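Local structure of protoporphyrinogen oxidase (Exiguobacterium sibiricum, 3LOV) at residues 295-300 with 430-435. The protein probably oxidises coproporphyrinogen III to coproporphyrin III with molecular oxygen, using bound FAD, in the heme b pathway. Numbering follows the deposited sequence.
Sequences PDAHLP and AQYPGI
Ala297 and Gln431 bring the two backbones nearest, their CA atoms 5.8 Å apart, where the loop between helices 287-293 and 300-303 passes the C-terminal end of helix 417-431. Tyr432, the first residue beyond that helix, reaches across to the loop with its phenol. CG anti to the carbonyl carbon (chi1 -62°) swings the phenol out to the 295-297 backbone, where Asp296 N gives a nearly straight hydrogen bond to Tyr432 OH (3.1 Å, 164° at the hydrogen). The same oxygen rests against the ring of Pro295, 3.4 Å from Pro295 CD; Pro295 N, also close, has no hydrogen to offer. Further along the ring, Ala297 N lies at the edge, in the ring plane, and Ala297 CB packs on Tyr432 CE1 at 4.1 Å. The Asp296 carboxylate lies nearly parallel to the phenol ring (planes 14° apart) but offset from its plane, and its main partner is Arg262, which salt-bridges OD2, makes a cation-pi contact with Tyr432 and hydrogen-bonds to Gln431 O. Gln431, its chain bent at chi2, lays CG 3.3 Å from Asp296 O. Its OE1 sits equally near that carbonyl, two acceptors without a proton between them. A phenylalanine in place of Tyr432 would probably keep much of the ring packing but leave Asp296 N without its phenol acceptor. Beyond the tyrosine, a type II turn from Tyr432 to Ile435, closed by Ile435 N to Tyr432 O (3.0 Å), carries the chain into strand 435-437, an outer strand of the parallel sheet of the FAD-binding Rossmann-type domain. With the Pro295 side chain about 13 Å from the bound FAD, the contact lies at the surface and joins two helix-flanking loops through one direct hydrogen bond and modest packing, with Arg262 adding a charged link between Asp296 and the helix end.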
ATOM      1  N   PRO A 295     -11.785   2.308 -25.251  1.00 28.62           N
ATOM      2  CA  PRO A 295     -12.846   1.365 -25.616  1.00 29.63           C
ATOM      3  C   PRO A 295     -12.496   0.363 -26.706  1.00 30.73           C
ATOM      4  O   PRO A 295     -13.144  -0.671 -26.762  1.00 33.57           O
ATOM      5  CB  PRO A 295     -13.985   2.283 -26.078  1.00 28.91           C
ATOM      6  CG  PRO A 295     -13.301   3.563 -26.454  1.00 27.02           C
ATOM      7  CD  PRO A 295     -12.207   3.705 -25.477  1.00 28.55           C
ATOM      8  N   ASP A 296     -11.492   0.645 -27.539  1.00 28.06           N
ATOM      9  CA  ASP A 296     -11.022  -0.315 -28.544  1.00 29.12           C
ATOM     10  C   ASP A 296     -10.086  -1.351 -27.985  1.00 28.22           C
ATOM     11  O   ASP A 296      -9.670  -2.246 -28.690  1.00 28.07           O
ATOM     12  CB  ASP A 296     -10.293   0.412 -29.679  1.00 30.82           C
ATOM     13  CG  ASP A 296     -11.162   1.459 -30.345  1.00 35.49           C
ATOM     14  OD1 ASP A 296     -12.390   1.360 -30.210  1.00 28.34           O
ATOM     15  OD2 ASP A 296     -10.611   2.397 -30.961  1.00 42.54           O
ATOM     16  N   ALA A 297      -9.715  -1.211 -26.720  1.00 29.53           N
ATOM     17  CA  ALA A 297      -8.875  -2.180 -26.097  1.00 27.90           C
ATOM     18  C   ALA A 297      -9.746  -3.142 -25.285  1.00 26.36           C
ATOM     19  O   ALA A 297     -10.635  -2.730 -24.558  1.00 26.62           O
ATOM     20  CB  ALA A 297      -7.858  -1.510 -25.240  1.00 26.44           C
ATOM     21  N   HIS A 298      -9.458  -4.432 -25.407  1.00 28.23           N
ATOM     22  CA  HIS A 298     -10.171  -5.483 -24.675  1.00 26.40           C
ATOM     23  C   HIS A 298      -9.356  -5.808 -23.422  1.00 24.98           C
ATOM     24  O   HIS A 298      -8.318  -6.456 -23.504  1.00 22.59           O
ATOM     25  CB  HIS A 298     -10.329  -6.733 -25.573  1.00 29.70           C
ATOM     26  CG  HIS A 298     -11.067  -7.872 -24.923  1.00 29.51           C
ATOM     27  ND1 HIS A 298     -12.315  -7.728 -24.358  1.00 29.69           N
ATOM     28  CD2 HIS A 298     -10.716  -9.170 -24.737  1.00 32.61           C
ATOM     29  CE1 HIS A 298     -12.714  -8.891 -23.870  1.00 21.02           C
ATOM     30  NE2 HIS A 298     -11.757  -9.777 -24.075  1.00 23.62           N
ATOM     31  N   LEU A 299      -9.832  -5.324 -22.272  1.00 25.53           N
ATOM     32  CA  LEU A 299      -9.063  -5.311 -21.032  1.00 23.95           C
ATOM     33  C   LEU A 299      -9.821  -5.992 -19.862  1.00 24.25           C
ATOM     34  O   LEU A 299     -10.055  -5.377 -18.816  1.00 22.17           O
ATOM     35  CB  LEU A 299      -8.801  -3.847 -20.698  1.00 25.83           C
ATOM     36  CG  LEU A 299      -7.945  -3.053 -21.702  1.00 30.08           C
ATOM     37  CD1 LEU A 299      -7.639  -1.611 -21.190  1.00 22.70           C
ATOM     38  CD2 LEU A 299      -6.675  -3.780 -22.010  1.00 25.79           C
ATOM     39  N   PRO A 300     -10.254  -7.258 -20.045  1.00 25.65           N
ATOM     40  CA  PRO A 300     -11.055  -7.897 -18.993  1.00 25.23           C
ATOM     41  C   PRO A 300     -10.241  -8.037 -17.705  1.00 24.82           C
ATOM     42  O   PRO A 300     -10.815  -7.992 -16.616  1.00 24.35           O
ATOM     43  CB  PRO A 300     -11.385  -9.277 -19.588  1.00 25.78           C
ATOM     44  CG  PRO A 300     -10.302  -9.531 -20.595  1.00 26.56           C
ATOM     45  CD  PRO A 300     -10.001  -8.167 -21.174  1.00 25.92           C
ATOM     46  N   ALA A 430      -1.042  -2.307 -28.824  1.00 29.90           N
ATOM     47  CA  ALA A 430      -1.497  -2.735 -30.126  1.00 30.68           C
ATOM     48  C   ALA A 430      -2.732  -1.918 -30.592  1.00 30.35           C
ATOM     49  O   ALA A 430      -2.840  -1.578 -31.756  1.00 30.36           O
ATOM     50  CB  ALA A 430      -1.807  -4.264 -30.127  1.00 31.43           C
ATOM     51  N   GLN A 431      -3.639  -1.579 -29.687  1.00 24.78           N
ATOM     52  CA  GLN A 431      -4.801  -0.785 -30.045  1.00 25.48           C
ATOM     53  C   GLN A 431      -4.559   0.708 -29.981  1.00 27.26           C
ATOM     54  O   GLN A 431      -5.209   1.459 -30.712  1.00 25.81           O
ATOM     55  CB  GLN A 431      -5.989  -1.141 -29.169  1.00 23.27           C
ATOM     56  CG  GLN A 431      -6.491  -2.535 -29.462  1.00 30.58           C
ATOM     57  CD  GLN A 431      -6.920  -2.688 -30.926  1.00 34.23           C
ATOM     58  OE1 GLN A 431      -7.849  -2.034 -31.385  1.00 35.20           O
ATOM     59  NE2 GLN A 431      -6.245  -3.542 -31.639  1.00 37.70           N
ATOM     60  N   TYR A 432      -3.656   1.143 -29.088  1.00 25.30           N
ATOM     61  CA  TYR A 432      -3.307   2.561 -28.958  1.00 24.37           C
ATOM     62  C   TYR A 432      -1.794   2.771 -28.837  1.00 23.50           C
ATOM     63  O   TYR A 432      -1.272   3.064 -27.760  1.00 23.77           O
ATOM     64  CB  TYR A 432      -3.997   3.152 -27.747  1.00 23.26           C
ATOM     65  CG  TYR A 432      -5.509   3.144 -27.780  1.00 23.44           C
ATOM     66  CD1 TYR A 432      -6.251   1.993 -27.363  1.00 23.57           C
ATOM     67  CD2 TYR A 432      -6.213   4.274 -28.152  1.00 24.64           C
ATOM     68  CE1 TYR A 432      -7.623   2.000 -27.352  1.00 26.39           C
ATOM     69  CE2 TYR A 432      -7.613   4.290 -28.132  1.00 21.63           C
ATOM     70  CZ  TYR A 432      -8.306   3.161 -27.727  1.00 27.98           C
ATOM     71  OH  TYR A 432      -9.685   3.179 -27.696  1.00 24.54           O
ATOM     72  N   PRO A 433      -1.086   2.648 -29.955  1.00 24.35           N
ATOM     73  CA  PRO A 433       0.347   2.810 -29.911  1.00 26.50           C
ATOM     74  C   PRO A 433       0.663   4.163 -29.306  1.00 25.82           C
ATOM     75  O   PRO A 433      -0.039   5.132 -29.594  1.00 26.47           O
ATOM     76  CB  PRO A 433       0.766   2.754 -31.382  1.00 25.81           C
ATOM     77  CG  PRO A 433      -0.368   2.124 -32.104  1.00 27.94           C
ATOM     78  CD  PRO A 433      -1.595   2.478 -31.325  1.00 26.03           C
ATOM     79  N   GLY A 434       1.675   4.194 -28.439  1.00 26.30           N
ATOM     80  CA  GLY A 434       2.039   5.396 -27.680  1.00 26.47           C
ATOM     81  C   GLY A 434       1.309   5.627 -26.347  1.00 26.05           C
ATOM     82  O   GLY A 434       1.522   6.650 -25.680  1.00 21.82           O
ATOM     83  N   ILE A 435       0.455   4.696 -25.938  1.00 25.00           N
ATOM     84  CA  ILE A 435      -0.220   4.850 -24.662  1.00 23.39           C
ATOM     85  C   ILE A 435       0.334   3.820 -23.695  1.00 21.34           C
ATOM     86  O   ILE A 435       0.420   2.639 -24.016  1.00 18.16           O
ATOM     87  CB  ILE A 435      -1.756   4.826 -24.830  1.00 23.20           C
ATOM     88  CG1 ILE A 435      -2.169   5.961 -25.793  1.00 23.63           C
ATOM     89  CG2 ILE A 435      -2.480   4.953 -23.474  1.00 22.52           C
ATOM     90  CD1 ILE A 435      -3.642   6.264 -25.816  1.00 16.99           C
TER